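Mortality factor 4-like protein 1 (Homo sapiens, PDB 2F5K) binds histone H3 methylated at a lysine of its tail through its chromo domain, and so probably links gene regulation to that chromatin mark. Local coordinates at residues C31-L36 with E71-K76; A40-V45 with V52-H57. All blocks are in the same frame, centred on the assembly; numbering follows the deposited sequence.

Interaction 1: residues C31-L36 with E71-K76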
loop_
_atom_site.group_PDB
_atom_site.type_symbol
_atom_site.label_atom_id
_atom_site.label_comp_id
_atom_site.label_asym_id
_atom_site.label_seq_id
_atom_site.Cartn_x
_atom_site.Cartn_y
_atom_site.Cartn_z
ATOM N N CYS A 31 -1.441 -0.101 -1.341
ATOM C CA CYS A 31 -0.347 -0.261 -0.436
ATOM C C CYS A 31 -0.215 -1.704 -0.086
ATOM O O CYS A 31 -1.213 -2.369 0.135
ATOM C CB CYS A 31 -0.589 0.566 0.839
ATOM S SG CYS A 31 0.825 0.605 1.963
ATOM N N PHE A 32 1.029 -2.169 -0.018
ATOM C CA PHE A 32 1.336 -3.515 0.386
ATOM C C PHE A 32 1.240 -3.649 1.908
ATOM O O PHE A 32 1.683 -2.773 2.649
ATOM C CB PHE A 32 2.777 -3.869 -0.017
ATOM C CG PHE A 32 2.910 -4.396 -1.402
ATOM C CD1 PHE A 32 3.523 -3.663 -2.376
ATOM C CD2 PHE A 32 2.448 -5.647 -1.718
ATOM C CE1 PHE A 32 3.663 -4.175 -3.675
ATOM C CE2 PHE A 32 2.575 -6.151 -3.013
ATOM C CZ PHE A 32 3.154 -5.398 -3.976
ATOM N N HIS A 33 0.684 -4.761 2.362
ATOM C CA HIS A 33 0.626 -5.033 3.772
ATOM C C HIS A 33 1.228 -6.411 4.051
ATOM O O HIS A 33 2.351 -6.517 4.556
ATOM C CB HIS A 33 -0.799 -4.898 4.316
ATOM C CG HIS A 33 -0.909 -5.265 5.758
ATOM N ND1 HIS A 33 -1.651 -6.342 6.200
ATOM C CD2 HIS A 33 -0.357 -4.705 6.863
ATOM C CE1 HIS A 33 -1.559 -6.422 7.517
ATOM N NE2 HIS A 33 -0.780 -5.440 7.943
ATOM N N GLY A 34 0.522 -7.476 3.730
ATOM C CA GLY A 34 1.211 -8.760 3.842
ATOM C C GLY A 34 1.746 -9.068 2.442
ATOM O O GLY A 34 2.514 -8.287 1.876
ATOM N N PRO A 35 1.302 -10.187 1.888
ATOM C CA PRO A 35 1.578 -10.559 0.500
ATOM C C PRO A 35 0.508 -9.940 -0.391
ATOM O O PRO A 35 0.382 -10.291 -1.553
ATOM C CB PRO A 35 1.355 -12.066 0.524
ATOM C CG PRO A 35 0.128 -12.166 1.446
ATOM C CD PRO A 35 0.486 -11.209 2.578
ATOM N N LEU A 36 -0.275 -9.037 0.167
ATOM C CA LEU A 36 -1.408 -8.475 -0.538
ATOM C C LEU A 36 -1.348 -6.963 -0.692
ATOM O O LEU A 36 -0.730 -6.265 0.104
ATOM C CB LEU A 36 -2.687 -8.852 0.216
ATOM C CG LEU A 36 -3.073 -10.314 0.088
ATOM C CD1 LEU A 36 -4.412 -10.502 0.736
ATOM C CD2 LEU A 36 -3.136 -10.773 -1.370
ATOM N N GLU A 71 8.425 4.016 1.187
ATOM C CA GLU A 71 7.924 4.222 -0.163
ATOM C C GLU A 71 7.758 2.941 -0.983
ATOM O O GLU A 71 6.764 2.765 -1.688
ATOM C CB GLU A 71 8.839 5.139 -0.935
ATOM C CG GLU A 71 8.162 5.695 -2.159
ATOM C CD GLU A 71 8.779 6.993 -2.592
ATOM O OE1 GLU A 71 8.080 8.025 -2.556
ATOM O OE2 GLU A 71 9.961 6.966 -2.959
ATOM N N SER A 72 8.731 2.052 -0.882
ATOM C CA SER A 72 8.701 0.813 -1.652
ATOM C C SER A 72 7.422 -0.009 -1.432
ATOM O O SER A 72 7.164 -0.971 -2.163
ATOM C CB SER A 72 9.932 -0.045 -1.347
ATOM O OG SER A 72 9.901 -0.493 0.006
ATOM N N ARG A 73 6.617 0.343 -0.441
ATOM C CA ARG A 73 5.417 -0.451 -0.237
ATOM C C ARG A 73 4.194 0.189 -0.815
ATOM O O ARG A 73 3.109 -0.375 -0.779
ATOM C CB ARG A 73 5.204 -0.800 1.238
ATOM C CG ARG A 73 6.040 -1.939 1.667
ATOM C CD ARG A 73 5.968 -2.171 3.114
ATOM N NE ARG A 73 4.604 -2.443 3.527
ATOM C CZ ARG A 73 4.180 -2.293 4.781
ATOM N NH1 ARG A 73 5.049 -1.904 5.708
ATOM N NH2 ARG A 73 2.907 -2.539 5.092
ATOM N N VAL A 74 4.388 1.369 -1.372
ATOM C CA VAL A 74 3.283 2.108 -1.927
ATOM C C VAL A 74 3.304 2.092 -3.456
ATOM O O VAL A 74 4.339 2.315 -4.063
ATOM C CB VAL A 74 3.297 3.540 -1.422
ATOM C CG1 VAL A 74 2.060 4.272 -1.883
ATOM C CG2 VAL A 74 3.387 3.543 0.113
ATOM N N LEU A 75 2.165 1.808 -4.069
ATOM C CA LEU A 75 2.089 1.785 -5.530
ATOM C C LEU A 75 0.990 2.721 -5.957
ATOM O O LEU A 75 -0.010 2.921 -5.239
ATOM C CB LEU A 75 1.791 0.390 -6.067
ATOM C CG LEU A 75 2.882 -0.692 -5.986
ATOM C CD1 LEU A 75 2.347 -2.019 -6.447
ATOM C CD2 LEU A 75 4.009 -0.247 -6.898
ATOM N N LYS A 76 1.209 3.311 -7.124
ATOM C CA LYS A 76 0.277 4.209 -7.757
ATOM C C LYS A 76 -1.032 3.477 -8.067
ATOM O O LYS A 76 -1.030 2.294 -8.388
ATOM C CB LYS A 76 0.924 4.730 -9.028
ATOM C CG LYS A 76 0.904 6.218 -9.137
ATOM C CD LYS A 76 1.872 6.880 -8.188
ATOM C CE LYS A 76 1.657 8.374 -8.167
ATOM N NZ LYS A 76 2.457 8.973 -7.081
#

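Interaction 2: residues A40-V45 with V52-H57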
loop_
_atom_site.group_PDB
_atom_site.type_symbol
_atom_site.label_atom_id
_atom_site.label_comp_id
_atom_site.label_asym_id
_atom_site.label_seq_id
_atom_site.Cartn_x
_atom_site.Cartn_y
_atom_site.Cartn_z
ATOM N N ALA A 40 -5.864 2.366 -0.407
ATOM C CA ALA A 40 -5.480 3.114 0.758
ATOM C C ALA A 40 -5.282 4.554 0.426
ATOM O O ALA A 40 -5.212 4.910 -0.756
ATOM C CB ALA A 40 -4.201 2.541 1.350
ATOM N N LYS A 41 -5.172 5.362 1.481
ATOM C CA LYS A 41 -4.948 6.802 1.398
ATOM C C LYS A 41 -3.616 7.194 2.048
ATOM O O LYS A 41 -3.206 6.640 3.071
ATOM C CB LYS A 41 -6.078 7.565 2.116
ATOM C CG LYS A 41 -6.996 8.321 1.202
ATOM C CD LYS A 41 -7.732 7.355 0.246
ATOM C CE LYS A 41 -8.856 8.062 -0.509
ATOM N NZ LYS A 41 -9.710 7.095 -1.282
ATOM N N CYS A 42 -2.955 8.167 1.447
ATOM C CA CYS A 42 -1.715 8.679 1.976
ATOM C C CYS A 42 -2.019 9.861 2.911
ATOM O O CYS A 42 -2.115 11.012 2.476
ATOM C CB CYS A 42 -0.823 9.119 0.823
ATOM S SG CYS A 42 0.664 9.991 1.353
ATOM N N VAL A 43 -2.195 9.568 4.192
ATOM C CA VAL A 43 -2.529 10.613 5.162
ATOM C C VAL A 43 -1.349 11.533 5.444
ATOM O O VAL A 43 -1.504 12.746 5.473
ATOM C CB VAL A 43 -3.057 10.025 6.487
ATOM C CG1 VAL A 43 -3.412 11.142 7.458
ATOM C CG2 VAL A 43 -4.261 9.153 6.241
ATOM N N LYS A 44 -0.164 10.958 5.634
ATOM C CA LYS A 44 1.030 11.753 5.937
ATOM C C LYS A 44 2.269 11.357 5.125
ATOM O O LYS A 44 2.436 10.203 4.728
ATOM C CB LYS A 44 1.366 11.680 7.434
ATOM C CG LYS A 44 0.336 12.309 8.373
ATOM C CD LYS A 44 0.836 12.366 9.825
ATOM C CE LYS A 44 -0.319 12.535 10.829
ATOM N NZ LYS A 44 0.120 12.319 12.235
ATOM N N VAL A 45 3.134 12.342 4.909
ATOM C CA VAL A 45 4.375 12.179 4.168
ATOM C C VAL A 45 5.490 12.772 5.002
ATOM O O VAL A 45 5.527 13.983 5.212
ATOM C CB VAL A 45 4.357 12.966 2.835
ATOM C CG1 VAL A 45 5.652 12.766 2.074
ATOM C CG2 VAL A 45 3.160 12.588 1.973
ATOM N N VAL A 52 12.124 8.556 2.403
ATOM C CA VAL A 52 10.779 9.105 2.510
ATOM C C VAL A 52 9.809 8.053 3.026
ATOM O O VAL A 52 9.788 6.927 2.541
ATOM C CB VAL A 52 10.295 9.627 1.157
ATOM C CG1 VAL A 52 9.007 10.407 1.319
ATOM C CG2 VAL A 52 11.366 10.498 0.512
ATOM N N LYS A 53 9.012 8.423 4.025
ATOM C CA LYS A 53 8.065 7.497 4.628
ATOM C C LYS A 53 6.637 7.967 4.423
ATOM O O LYS A 53 6.386 9.125 4.116
ATOM C CB LYS A 53 8.344 7.357 6.121
ATOM C CG LYS A 53 9.793 7.015 6.465
ATOM C CD LYS A 53 9.904 6.380 7.856
ATOM C CE LYS A 53 11.268 5.747 8.099
ATOM N NZ LYS A 53 11.225 4.786 9.238
ATOM N N TYR A 54 5.689 7.061 4.587
ATOM C CA TYR A 54 4.297 7.448 4.435
ATOM C C TYR A 54 3.435 6.883 5.528
ATOM O O TYR A 54 3.525 5.703 5.866
ATOM C CB TYR A 54 3.738 6.984 3.095
ATOM C CG TYR A 54 4.402 7.617 1.911
ATOM C CD1 TYR A 54 5.418 6.962 1.236
ATOM C CD2 TYR A 54 4.020 8.873 1.472
ATOM C CE1 TYR A 54 6.021 7.520 0.152
ATOM C CE2 TYR A 54 4.619 9.447 0.386
ATOM C CZ TYR A 54 5.621 8.767 -0.277
ATOM O OH TYR A 54 6.233 9.342 -1.365
ATOM N N PHE A 55 2.593 7.728 6.090
ATOM C CA PHE A 55 1.655 7.240 7.077
ATOM C C PHE A 55 0.397 6.876 6.303
ATOM O O PHE A 55 -0.114 7.677 5.513
ATOM C CB PHE A 55 1.397 8.293 8.160
ATOM C CG PHE A 55 0.483 7.821 9.251
ATOM C CD1 PHE A 55 0.852 6.778 10.080
ATOM C CD2 PHE A 55 -0.760 8.415 9.435
ATOM C CE1 PHE A 55 -0.011 6.329 11.101
ATOM C CE2 PHE A 55 -1.637 7.980 10.440
ATOM C CZ PHE A 55 -1.266 6.933 11.276
ATOM N N ILE A 56 -0.106 5.662 6.496
ATOM C CA ILE A 56 -1.261 5.279 5.706
ATOM C C ILE A 56 -2.494 4.729 6.424
ATOM O O ILE A 56 -2.419 3.990 7.420
ATOM C CB ILE A 56 -0.868 4.319 4.555
ATOM C CG1 ILE A 56 -1.231 2.894 4.895
ATOM C CG2 ILE A 56 0.619 4.441 4.147
ATOM C CD1 ILE A 56 -1.747 2.170 3.727
ATOM N N HIS A 57 -3.640 5.076 5.878
ATOM C CA HIS A 57 -4.872 4.512 6.365
ATOM C C HIS A 57 -5.377 3.570 5.295
ATOM O O HIS A 57 -5.571 3.964 4.147
ATOM C CB HIS A 57 -5.920 5.594 6.658
ATOM C CG HIS A 57 -7.312 5.059 6.724
ATOM N ND1 HIS A 57 -8.266 5.351 5.774
ATOM C CD2 HIS A 57 -7.904 4.217 7.605
ATOM C CE1 HIS A 57 -9.388 4.718 6.072
ATOM N NE2 HIS A 57 -9.196 4.026 7.181
#

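Interaction 1: residues C31-L36 with E71-K76
R73 reaches across to F32 and holds it by the backbone on both sides: its own carbonyl takes the F32 amide, while its guanidinium takes the F32 carbonyl. The backbone bond, F32 N to R73 O, is 2.9 Å and almost straight, at 176°. Along the arginine side chain, R73 CB lies 4.1 Å from F32 CB, and CG runs on past that same atom. CG stands anti to the carbonyl carbon, and the chain then bends at chi3 (59°), which turns the NE/NH2 edge of the guanidinium toward F32 O. R73 NE donates to F32 O at 3.1 Å from above the carbonyl plane. R73 CZ stands 3.3 Å from F32 O, between its two donor nitrogens. R73 NH2 gives the shorter bond, 2.7 Å to F32 O, tilted from that plane on the same face as NE. The grip is thus side-on, two nitrogens on one oxygen, which lies close to the guanidinium plane. NH2 also comes near H33 CA, and E67 offers it a long, weak ion pair. A lysine in its place would probably give up this two-pronged hold, leaving F32 O with at most one of its two donors.

The contact closes the small chromo-domain barrel, pairing strand 28-32 with the short edge strand 74-76. C31 and V74 form an antiparallel non-hydrogen-bonded pair, and C31 SG meets V74 CG2 at 4.3 Å on the buried side, where Y54 and V69 also press on V74. C31 CA adds a CA-H...O contact to R73 O.

The F32 ring keeps R73 O at its edge, near the ring plane. Farther along, F32 CE1 meets L75 CD1 at 3.8 Å, the two side chains crossing at a slant. L88 of helix 79-98 packs against F32, and N81 and K84 of the same helix touch L75.

Interaction 2: residues A40-V45 with V52-H57
K41 and H57 are joined by two backbone hydrogen bonds, K41 N to H57 O at 3.0 Å and H57 N to K41 O at 3.2 Å. Farther along, K44 and F55 form the next hydrogen-bonded pair, with F55 N to K44 O the shorter of its two bonds at 2.8 Å. F55 O also receives a weak bond from V43 N, at an angle of only 125°. With V43 and K44 both set against F55, the register slips by one residue: a classic beta bulge in the hairpin of strands 37-48 and 51-58, part of the curved antiparallel sheet of this chromo domain.

Apolar contacts divide between the two faces. On the buried face A40 CB and I56 CD1 are tight, at 3.4 Å. V45 lies alongside Y54 and points the same way; V45 CG2 sits at the edge of the Y54 ring, 3.8 Å from Y54 CE2. On the other face K44 and F55 run side by side, K44 CB to F55 CB at 3.5 Å. At the bulge V43 CG2 slants across H57 CB. CG of F55 stands anti to the backbone N (chi1 -177°), which brings CD2 to V43 CB and K44 CG; W68 meets this ring with its plane turned by about 45°.

C42 SG touches Y54 CD2 at 3.5 Å, an oblique sulfur-aromatic approach. Y54 OH hydrogen-bonds to E71 OE1 and F23 N, and H57 NE2 to W61 O.

From the N terminus the chain first runs through strand 28-32, whose last residues, with the loop that follows, make up 31-36 of interaction 1. It then turns into strand 37-48 and returns along 51-58; interaction 2 (40-45 with 52-57) closes this hairpin, spanning only six intervening residues. Strand 67-70 follows before residues 71-76 come back to 31-36, so interaction 1 closes a loop of 34 residues with interaction 2 nested inside it. Their centres lie 11 Å apart, and they touch through buried side chains: C31 SG packs on I56 CD1, and V74 CG2 on Y54 CD1. Interaction 1 thus brings edge strand 74-76 to the sheet that contains the hairpin.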